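PDB 3MTQ: putative phosphoenolpyruvate-dependent sugar phosphotransferase system (PTS) permease from Klebsiella pneumoniae subsp. pneumoniae, which probably acts as a cytoplasmic IIA component of the mannose-type family, passing phosphate along the phosphoenolpyruvate-dependent phosphotransferase system during sugar uptake. Local coordinates for residues 35-38 with 39-43; 85-89 with 90-94; 143-146 with 147-150; 45-48 with 49-52. All blocks are in the same frame, centred on the assembly; numbering follows the deposited sequence.

Contact 1: residues 35-38 with 39-43; sequences GLLN and SVELI
Gly35 O accepts from Ser39 N at 3.2 Å, one of four successive i to i+4 bonds within this part of helix 32-44, the connecting helix of the beta-alpha-beta unit between strands 22-29 and 50-55. Leu36 O comes next, bound by Val40 N at 3.1 Å, while Val40 CG2 lies against the same oxygen. Leu37 swings CG away from its own backbone N (chi1 -180°) and carries CG and CD1 slantwise across the carboxylate end of Glu41, CD1 4.0 Å from Glu41 OE2. Its carbonyl O takes Glu41 N and is also brushed by Glu41 CG. At Asn38 the carbonyl O binds Leu42 N, and Leu42 CG presses on that oxygen at 3.2 Å. The Asn38 amide is bridged to Glu41 by a water that accepts from ND2 at 3.1 Å and donates to Glu41 OE1 at 2.5 Å. Asn38 OD1 receives Ser31 N of the second subunit, and Ser39 OG bonds to His29 O of that subunit. Glu41 OE2 is taken by Gln47 N. Both oxygens of the carboxylate are thus engaged, which should limit its rotation and probably favours its ionised form, while the Asn38 amide is tied to both Glu41 and the dimer interface.

Contact 2: residues 85-89 with 90-94; sequences DIFAG and SVNNE
Asn93 N donates to Gly89 O at 3.0 Å, closing the first turn of helix 90-96 with Gly89 as N-cap. Immediately before it, residues 86-89 form a type II beta turn, whose Gly89 N to Ile86 O bond is weak. Three waters join further polar atoms of loop and helix. One water, wedged between loop and helix, donates to Asp85 OD1 and to Ile86 O, and accepts from Asn92 N at 3.0 Å, so this amide of the first helical turn is satisfied although glycine offers no capping side chain. A second water accepts from Ala88 N and from Asn92 ND2 and donates to Asn93 OD1 at 2.6 Å; it lies 4.1 Å above the plane of the Phe87 ring, over its centre. The third donates to Ala88 O and accepts from Asn93 ND2, reinforcing a weak direct bond of 3.4 Å from Asn93 ND2 to Ala88 O. Asn92 extends CG away from its backbone N (chi1 -166°), bringing ND2 to 3.7 Å from Phe87 CD1 with amide and ring planes 48° apart. Its OD1 bonds to Thr84 OG1, fixing the amide's rotation. Asp85 OD1 also takes Ile86 N weakly, and OD2 holds His29 ND1. The loop leaves the C-terminal end of strand 79-84, an inner strand of the parallel sheet: Val91 packs on Ala27 and His29 of strand 22-29, Asn92 on Leu106 and Ser108 of strand 104-108, and Leu112 of the second subunit covers Asp85 and Ile86.

Contact 3: residues 143-146 with 147-150; sequences QYCN and QTIA
This is the N-terminus of helix 145-152, where the short strand 143-144 turns into the C-terminal helix; Tyr144 is the N-cap. The strand pairs antiparallel with a strand of the second subunit, extending that sheet across the dimer interface. Tyr144 O is the anchor of the turn and takes two backbone donors from different directions: Thr148 N at 3.1 Å in the carbonyl plane, almost straight at the hydrogen (170°), and Gln147 N at 3.0 Å from above that plane. Thr148 OG1 adds a weak bond to the same oxygen. Thr148 also lies across the side chain of Gln143, its CG2 3.9 Å from Gln143 CB. The next carbonyl, Cys145 O, accepts Ile149 N, and Cys145 CB meets the Ile149 CD1 methyl at 4.2 Å. Gln147, with CG turned away from its own carbonyl carbon (chi1 -68°) and the chain extended beyond, slants past the CD2 and CE2 atoms of Tyr144. The ring itself is pinned by Tyr144 OH bonding to His105 ND1 of the second subunit. Asn146 works the same interface with both ends of its amide, ND2 to Phe104 O and OD1 to Leu106 N of the second subunit, a pairing that fixes its orientation. Gln147 CD comes to 3.6 Å from Tyr144 CD2, the amide plane turned 41° from that of the phenol ring.

Contact 4: residues 45-48 with 49-52; sequences GKQP and DIHT
Gln47 and Ile50 cross at a slant, side chain against side chain, at the two ends of a type I beta turn. The Ile50 CD1 methyl comes up to the aliphatic base of Gln47, 3.5 Å from CB and a little farther from CG, so the two chains touch through carbon while the amide turns elsewhere. That turning is made at chi2 (-66°), where Gln47 bends back along the loop: NE2 donates to Gly45 O at 3.0 Å, approaching from above the carbonyl plane. OE1 accepts from a water that in turn accepts from Asp49 N at 2.8 Å, so both ends of the amide are held. The backbone closes the turn with Ile50 N to Gln47 O at 3.2 Å, nearly straight at the hydrogen (169°) yet well out of the plane of the carbonyl. A second water donates to this same oxygen and to Ile50 O. At the corner, the Asp49 carboxylate folds back beside the Pro48 carbonyl group, and its OD2 makes a salt bridge to Lys21. The His51 ring passes obliquely by Pro48 O at 4.1 Å, measured from NE2, and packs edge-to-face with Phe74. At the end of the turn, Ile50 lies on Leu37, Tyr24 and Phe26, between helix and sheet. After Gly45 leaves helix 32-44 with positive phi, the type I turn leads the chain into strand 50-55, completing a beta-alpha-beta crossover from strand 22-29.

In the fold
Along the chain the order is contact 1, contact 4, contact 2, contact 3. Contacts 1 and 4 are neighbours, their centres about 9 Å apart, and they touch: helix 32-44 packs on the turn and strand 50-55 that follow it. Contact 2 lies about 21 Å from contact 4, centre to centre, on the opposite side of the chain's centre, where strand 79-84 of the same parallel sheet gives way to helix 90-96. Contact 3 stands apart, its centre 25 to 32 Å from the others, on the C-terminal extension. Contacts 1, 2 and 3 all touch the second subunit, so the dimer is joined through both the domain body and the extended tail.

Contact 1: residues 35-38 with 39-43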
loop_
_atom_site.group_PDB
_atom_site.type_symbol
_atom_site.label_atom_id
_atom_site.label_comp_id
_atom_site.label_asym_id
_atom_site.label_seq_id
_atom_site.Cartn_x
_atom_site.Cartn_y
_atom_site.Cartn_z
ATOM N N GLY A 35 -2.099 9.062 -3.511
ATOM C CA GLY A 35 -3.148 8.614 -2.609
ATOM C C GLY A 35 -2.592 8.175 -1.240
ATOM O O GLY A 35 -3.165 8.514 -0.211
ATOM N N LEU A 36 -1.463 7.445 -1.257
ATOM C CA LEU A 36 -0.790 7.010 -0.024
ATOM C C LEU A 36 -0.261 8.202 0.796
ATOM O O LEU A 36 -0.424 8.257 2.007
ATOM C CB LEU A 36 0.376 6.037 -0.317
ATOM C CG LEU A 36 1.069 5.450 0.925
ATOM C CD1 LEU A 36 0.063 4.750 1.781
ATOM C CD2 LEU A 36 2.131 4.493 0.463
ATOM N N LEU A 37 0.361 9.161 0.121
ATOM C CA LEU A 37 0.800 10.402 0.782
ATOM C C LEU A 37 -0.396 11.110 1.431
ATOM O O LEU A 37 -0.274 11.684 2.475
ATOM C CB LEU A 37 1.534 11.315 -0.202
ATOM C CG LEU A 37 2.039 12.635 0.390
ATOM C CD1 LEU A 37 3.021 12.345 1.501
ATOM C CD2 LEU A 37 2.679 13.485 -0.727
ATOM N N ASN A 38 -1.547 11.065 0.784
ATOM C CA ASN A 38 -2.783 11.614 1.363
ATOM C C ASN A 38 -3.127 10.965 2.704
ATOM O O ASN A 38 -3.383 11.655 3.695
ATOM C CB ASN A 38 -3.920 11.522 0.355
ATOM C CG ASN A 38 -5.158 12.218 0.811
ATOM O OD1 ASN A 38 -6.265 11.679 0.677
ATOM N ND2 ASN A 38 -5.000 13.430 1.349
ATOM N N SER A 39 -3.069 9.639 2.756
ATOM C CA SER A 39 -3.298 8.891 3.985
ATOM C C SER A 39 -2.361 9.322 5.110
ATOM O O SER A 39 -2.804 9.563 6.247
ATOM C CB SER A 39 -3.141 7.402 3.724
ATOM O OG SER A 39 -4.171 6.923 2.885
ATOM N N VAL A 40 -1.085 9.379 4.772
ATOM C CA VAL A 40 0.000 9.680 5.693
ATOM C C VAL A 40 -0.224 11.058 6.278
ATOM O O VAL A 40 -0.040 11.294 7.453
ATOM C CB VAL A 40 1.358 9.619 4.961
ATOM C CG1 VAL A 40 2.519 10.218 5.828
ATOM C CG2 VAL A 40 1.663 8.184 4.427
ATOM N N GLU A 41 -0.624 11.991 5.421
ATOM C CA GLU A 41 -0.778 13.373 5.844
ATOM C C GLU A 41 -2.022 13.625 6.668
ATOM O O GLU A 41 -2.030 14.495 7.518
ATOM C CB GLU A 41 -0.741 14.277 4.644
ATOM C CG GLU A 41 0.636 14.327 3.998
ATOM C CD GLU A 41 0.714 15.399 2.917
ATOM O OE1 GLU A 41 -0.345 15.693 2.319
ATOM O OE2 GLU A 41 1.833 15.942 2.692
ATOM N N LEU A 42 -3.066 12.855 6.426
ATOM C CA LEU A 42 -4.247 12.861 7.280
ATOM C C LEU A 42 -3.903 12.331 8.656
ATOM O O LEU A 42 -4.532 12.699 9.653
ATOM C CB LEU A 42 -5.366 12.007 6.665
ATOM C CG LEU A 42 -5.957 12.591 5.382
ATOM C CD1 LEU A 42 -6.861 11.577 4.676
ATOM C CD2 LEU A 42 -6.705 13.842 5.740
ATOM N N ILE A 43 -2.913 11.463 8.721
ATOM C CA ILE A 43 -2.555 10.909 10.026
ATOM C C ILE A 43 -1.471 11.712 10.741
ATOM O O ILE A 43 -1.631 11.992 11.920
ATOM C CB ILE A 43 -2.150 9.401 9.969
ATOM C CG1 ILE A 43 -3.346 8.522 9.556
ATOM C CG2 ILE A 43 -1.634 8.996 11.347
ATOM C CD1 ILE A 43 -2.978 7.143 8.929
HETATM O O HOH W 1 -2.788 15.532 1.872
#

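Contact 2: residues 85-89 with 90-94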
loop_
_atom_site.group_PDB
_atom_site.type_symbol
_atom_site.label_atom_id
_atom_site.label_comp_id
_atom_site.label_asym_id
_atom_site.label_seq_id
_atom_site.Cartn_x
_atom_site.Cartn_y
_atom_site.Cartn_z
ATOM N N ASP A 85 5.907 0.858 -5.539
ATOM C CA ASP A 85 4.702 0.022 -5.373
ATOM C C ASP A 85 4.979 -1.483 -5.353
ATOM O O ASP A 85 4.425 -2.230 -4.527
ATOM C CB ASP A 85 3.632 0.314 -6.441
ATOM C CG ASP A 85 4.119 0.193 -7.902
ATOM O OD1 ASP A 85 5.303 -0.045 -8.222
ATOM O OD2 ASP A 85 3.262 0.536 -8.777
ATOM N N ILE A 86 5.798 -1.946 -6.291
ATOM C CA ILE A 86 5.991 -3.412 -6.362
ATOM C C ILE A 86 7.302 -3.835 -6.957
ATOM O O ILE A 86 7.768 -3.343 -7.971
ATOM C CB ILE A 86 4.785 -4.098 -7.116
ATOM C CG1 ILE A 86 4.849 -5.606 -7.096
ATOM C CG2 ILE A 86 4.688 -3.633 -8.589
ATOM C CD1 ILE A 86 3.521 -6.283 -7.509
ATOM N N PHE A 87 7.893 -4.854 -6.308
ATOM C CA PHE A 87 9.105 -5.436 -6.761
ATOM C C PHE A 87 8.915 -6.129 -8.135
ATOM O O PHE A 87 7.907 -6.824 -8.374
ATOM C CB PHE A 87 9.638 -6.451 -5.692
ATOM C CG PHE A 87 11.011 -7.022 -6.040
ATOM C CD1 PHE A 87 12.174 -6.336 -5.716
ATOM C CD2 PHE A 87 11.119 -8.230 -6.735
ATOM C CE1 PHE A 87 13.448 -6.858 -6.062
ATOM C CE2 PHE A 87 12.381 -8.762 -7.087
ATOM C CZ PHE A 87 13.542 -8.059 -6.760
ATOM N N ALA A 88 9.872 -5.941 -9.034
ATOM C CA ALA A 88 9.844 -6.592 -10.379
ATOM C C ALA A 88 8.929 -5.859 -11.368
ATOM O O ALA A 88 8.943 -6.146 -12.581
ATOM C CB ALA A 88 9.439 -8.036 -10.299
ATOM N N GLY A 89 8.113 -4.954 -10.855
ATOM C CA GLY A 89 7.403 -4.026 -11.714
ATOM C C GLY A 89 8.351 -3.035 -12.352
ATOM O O GLY A 89 9.474 -2.834 -11.876
ATOM N N SER A 90 7.868 -2.342 -13.386
ATOM C CA SER A 90 8.695 -1.409 -14.141
ATOM C C SER A 90 9.165 -0.195 -13.356
ATOM O O SER A 90 10.254 0.315 -13.619
ATOM C CB SER A 90 8.014 -0.937 -15.425
ATOM O OG SER A 90 8.027 -1.952 -16.417
ATOM N N VAL A 91 8.358 0.292 -12.429
ATOM C CA VAL A 91 8.789 1.403 -11.604
ATOM C C VAL A 91 9.943 1.001 -10.697
ATOM O O VAL A 91 10.974 1.669 -10.685
ATOM C CB VAL A 91 7.639 1.979 -10.812
ATOM C CG1 VAL A 91 8.138 3.094 -9.906
ATOM C CG2 VAL A 91 6.520 2.479 -11.761
ATOM N N ASN A 92 9.834 -0.140 -10.000
ATOM C CA ASN A 92 10.965 -0.541 -9.181
ATOM C C ASN A 92 12.199 -0.714 -10.053
ATOM O O ASN A 92 13.298 -0.287 -9.697
ATOM C CB ASN A 92 10.715 -1.838 -8.422
ATOM C CG ASN A 92 11.742 -2.071 -7.314
ATOM O OD1 ASN A 92 11.738 -1.375 -6.304
ATOM N ND2 ASN A 92 12.625 -3.071 -7.492
ATOM N N ASN A 93 12.016 -1.363 -11.187
ATOM C CA ASN A 93 13.118 -1.654 -12.116
ATOM C C ASN A 93 13.925 -0.398 -12.454
ATOM O O ASN A 93 15.134 -0.392 -12.458
ATOM C CB ASN A 93 12.622 -2.329 -13.426
ATOM C CG ASN A 93 12.026 -3.746 -13.219
ATOM O OD1 ASN A 93 12.264 -4.408 -12.213
ATOM N ND2 ASN A 93 11.245 -4.204 -14.198
ATOM N N GLU A 94 13.240 0.700 -12.761
ATOM C CA GLU A 94 13.941 1.890 -13.116
ATOM C C GLU A 94 14.828 2.457 -11.996
ATOM O O GLU A 94 15.771 3.188 -12.282
ATOM C CB GLU A 94 12.915 2.947 -13.584
ATOM C CG GLU A 94 12.297 2.616 -14.874
ATOM C CD GLU A 94 13.309 2.659 -16.014
ATOM O OE1 GLU A 94 14.179 3.571 -16.042
ATOM O OE2 GLU A 94 13.243 1.762 -16.861
HETATM O O HOH W 2 7.108 -1.452 -9.743
HETATM O O HOH W 3 12.547 -4.847 -9.656
HETATM O O HOH W 4 10.744 -7.320 -14.269
#

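Contact 3: residues 143-146 with 147-150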
loop_
_atom_site.group_PDB
_atom_site.type_symbol
_atom_site.label_atom_id
_atom_site.label_comp_id
_atom_site.label_asym_id
_atom_site.label_seq_id
_atom_site.Cartn_x
_atom_site.Cartn_y
_atom_site.Cartn_z
ATOM N N GLN A 143 -2.139 -8.241 7.762
ATOM C CA GLN A 143 -2.683 -9.442 8.415
ATOM C C GLN A 143 -4.086 -9.764 7.982
ATOM O O GLN A 143 -4.789 -8.895 7.436
ATOM C CB GLN A 143 -2.643 -9.255 9.935
ATOM C CG GLN A 143 -3.555 -8.156 10.476
ATOM C CD GLN A 143 -3.236 -7.754 11.871
ATOM O OE1 GLN A 143 -2.359 -6.902 12.116
ATOM N NE2 GLN A 143 -3.928 -8.355 12.814
ATOM N N TYR A 144 -4.479 -11.006 8.238
ATOM C CA TYR A 144 -5.821 -11.488 7.979
ATOM C C TYR A 144 -6.616 -11.297 9.292
ATOM O O TYR A 144 -6.517 -12.074 10.225
ATOM C CB TYR A 144 -5.807 -12.948 7.551
ATOM C CG TYR A 144 -7.125 -13.577 7.121
ATOM C CD1 TYR A 144 -8.279 -12.821 6.756
ATOM C CD2 TYR A 144 -7.208 -14.935 6.985
ATOM C CE1 TYR A 144 -9.433 -13.460 6.351
ATOM C CE2 TYR A 144 -8.347 -15.555 6.601
ATOM C CZ TYR A 144 -9.452 -14.845 6.246
ATOM O OH TYR A 144 -10.525 -15.581 5.839
ATOM N N CYS A 145 -7.404 -10.244 9.383
ATOM C CA CYS A 145 -8.061 -9.948 10.651
ATOM C C CYS A 145 -9.022 -11.021 11.228
ATOM O O CYS A 145 -9.220 -11.035 12.457
ATOM C CB CYS A 145 -8.770 -8.573 10.595
ATOM S SG CYS A 145 -7.597 -7.261 10.486
ATOM N N ASN A 146 -9.626 -11.869 10.375
ATOM C CA ASN A 146 -10.588 -12.853 10.824
ATOM C C ASN A 146 -9.809 -13.811 11.717
ATOM O O ASN A 146 -10.384 -14.422 12.608
ATOM C CB ASN A 146 -11.188 -13.689 9.696
ATOM C CG ASN A 146 -12.064 -12.873 8.787
ATOM O OD1 ASN A 146 -11.618 -11.851 8.309
ATOM N ND2 ASN A 146 -13.300 -13.334 8.550
ATOM N N GLN A 147 -8.522 -13.879 11.485
ATOM C CA GLN A 147 -7.688 -14.884 12.245
ATOM C C GLN A 147 -6.999 -14.190 13.430
ATOM O O GLN A 147 -7.033 -14.694 14.576
ATOM C CB GLN A 147 -6.674 -15.514 11.327
ATOM C CG GLN A 147 -7.298 -16.386 10.275
ATOM C CD GLN A 147 -6.318 -17.279 9.527
ATOM O OE1 GLN A 147 -5.124 -17.019 9.491
ATOM N NE2 GLN A 147 -6.842 -18.274 8.849
ATOM N N THR A 148 -6.436 -13.009 13.187
ATOM C CA THR A 148 -5.718 -12.283 14.253
ATOM C C THR A 148 -6.648 -11.738 15.354
ATOM O O THR A 148 -6.308 -11.809 16.538
ATOM C CB THR A 148 -4.836 -11.137 13.725
ATOM O OG1 THR A 148 -5.638 -10.203 12.955
ATOM C CG2 THR A 148 -3.689 -11.658 12.874
ATOM N N ILE A 149 -7.780 -11.138 14.965
ATOM C CA ILE A 149 -8.731 -10.648 15.942
ATOM C C ILE A 149 -9.358 -11.793 16.730
ATOM O O ILE A 149 -9.434 -11.702 17.956
ATOM C CB ILE A 149 -9.765 -9.671 15.333
ATOM C CG1 ILE A 149 -8.980 -8.434 14.896
ATOM C CG2 ILE A 149 -10.902 -9.383 16.355
ATOM C CD1 ILE A 149 -9.808 -7.216 14.478
ATOM N N ALA A 150 -9.745 -12.870 16.037
ATOM C CA ALA A 150 -10.234 -14.102 16.666
ATOM C C ALA A 150 -9.301 -14.649 17.759
ATOM O O ALA A 150 -9.767 -15.063 18.841
ATOM C CB ALA A 150 -10.454 -15.190 15.619
#

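Contact 4: residues 45-48 with 49-52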
loop_
_atom_site.group_PDB
_atom_site.type_symbol
_atom_site.label_atom_id
_atom_site.label_comp_id
_atom_site.label_asym_id
_atom_site.label_seq_id
_atom_site.Cartn_x
_atom_site.Cartn_y
_atom_site.Cartn_z
ATOM N N GLY A 45 0.100 14.723 9.552
ATOM C CA GLY A 45 0.255 16.073 8.989
ATOM C C GLY A 45 1.086 16.142 7.684
ATOM O O GLY A 45 1.726 15.176 7.280
ATOM N N LYS A 46 1.107 17.321 7.057
ATOM C CA LYS A 46 1.810 17.526 5.784
ATOM C C LYS A 46 3.275 17.076 5.800
ATOM O O LYS A 46 3.978 17.245 6.781
ATOM C CB LYS A 46 1.686 18.994 5.302
ATOM C CG LYS A 46 0.483 19.228 4.356
ATOM C CD LYS A 46 -0.229 20.572 4.581
ATOM C CE LYS A 46 -1.545 20.703 3.736
ATOM N NZ LYS A 46 -2.666 21.471 4.451
ATOM N N GLN A 47 3.700 16.490 4.689
ATOM C CA GLN A 47 5.009 15.892 4.591
ATOM C C GLN A 47 5.851 16.544 3.498
ATOM O O GLN A 47 5.954 16.043 2.390
ATOM C CB GLN A 47 4.880 14.381 4.376
ATOM C CG GLN A 47 4.185 13.638 5.538
ATOM C CD GLN A 47 4.992 13.672 6.832
ATOM O OE1 GLN A 47 6.227 13.631 6.806
ATOM N NE2 GLN A 47 4.290 13.772 7.986
ATOM N N PRO A 48 6.530 17.636 3.854
ATOM C CA PRO A 48 7.316 18.393 2.899
ATOM C C PRO A 48 8.465 17.598 2.255
ATOM O O PRO A 48 8.845 17.906 1.135
ATOM C CB PRO A 48 7.859 19.563 3.731
ATOM C CG PRO A 48 7.777 19.169 5.108
ATOM C CD PRO A 48 6.679 18.148 5.230
ATOM N N ASP A 49 8.984 16.566 2.934
ATOM C CA ASP A 49 10.088 15.793 2.389
ATOM C C ASP A 49 9.739 14.457 1.742
ATOM O O ASP A 49 10.644 13.641 1.455
ATOM C CB ASP A 49 11.143 15.606 3.473
ATOM C CG ASP A 49 11.692 16.939 3.947
ATOM O OD1 ASP A 49 12.090 17.729 3.057
ATOM O OD2 ASP A 49 11.646 17.214 5.170
ATOM N N ILE A 50 8.450 14.239 1.473
ATOM C CA ILE A 50 8.015 13.097 0.667
ATOM C C ILE A 50 7.671 13.614 -0.706
ATOM O O ILE A 50 6.857 14.528 -0.837
ATOM C CB ILE A 50 6.818 12.376 1.271
ATOM C CG1 ILE A 50 7.169 11.814 2.682
ATOM C CG2 ILE A 50 6.346 11.269 0.311
ATOM C CD1 ILE A 50 5.986 11.158 3.426
ATOM N N HIS A 51 8.297 13.046 -1.719
ATOM C CA HIS A 51 8.059 13.405 -3.103
ATOM C C HIS A 51 7.417 12.231 -3.747
ATOM O O HIS A 51 7.648 11.082 -3.361
ATOM C CB HIS A 51 9.370 13.792 -3.777
ATOM C CG HIS A 51 10.105 14.837 -3.008
ATOM N ND1 HIS A 51 9.955 16.187 -3.259
ATOM C CD2 HIS A 51 10.896 14.741 -1.915
ATOM C CE1 HIS A 51 10.655 16.873 -2.374
ATOM N NE2 HIS A 51 11.230 16.019 -1.544
ATOM N N THR A 52 6.566 12.477 -4.720
ATOM C CA THR A 52 5.901 11.349 -5.364
ATOM C C THR A 52 6.256 11.270 -6.842
ATOM O O THR A 52 6.350 12.299 -7.556
ATOM C CB THR A 52 4.405 11.392 -5.222
ATOM O OG1 THR A 52 3.903 12.587 -5.879
ATOM C CG2 THR A 52 3.951 11.276 -3.760
HETATM O O HOH W 5 8.327 15.127 5.241
HETATM O O HOH W 6 4.835 16.550 -0.322
#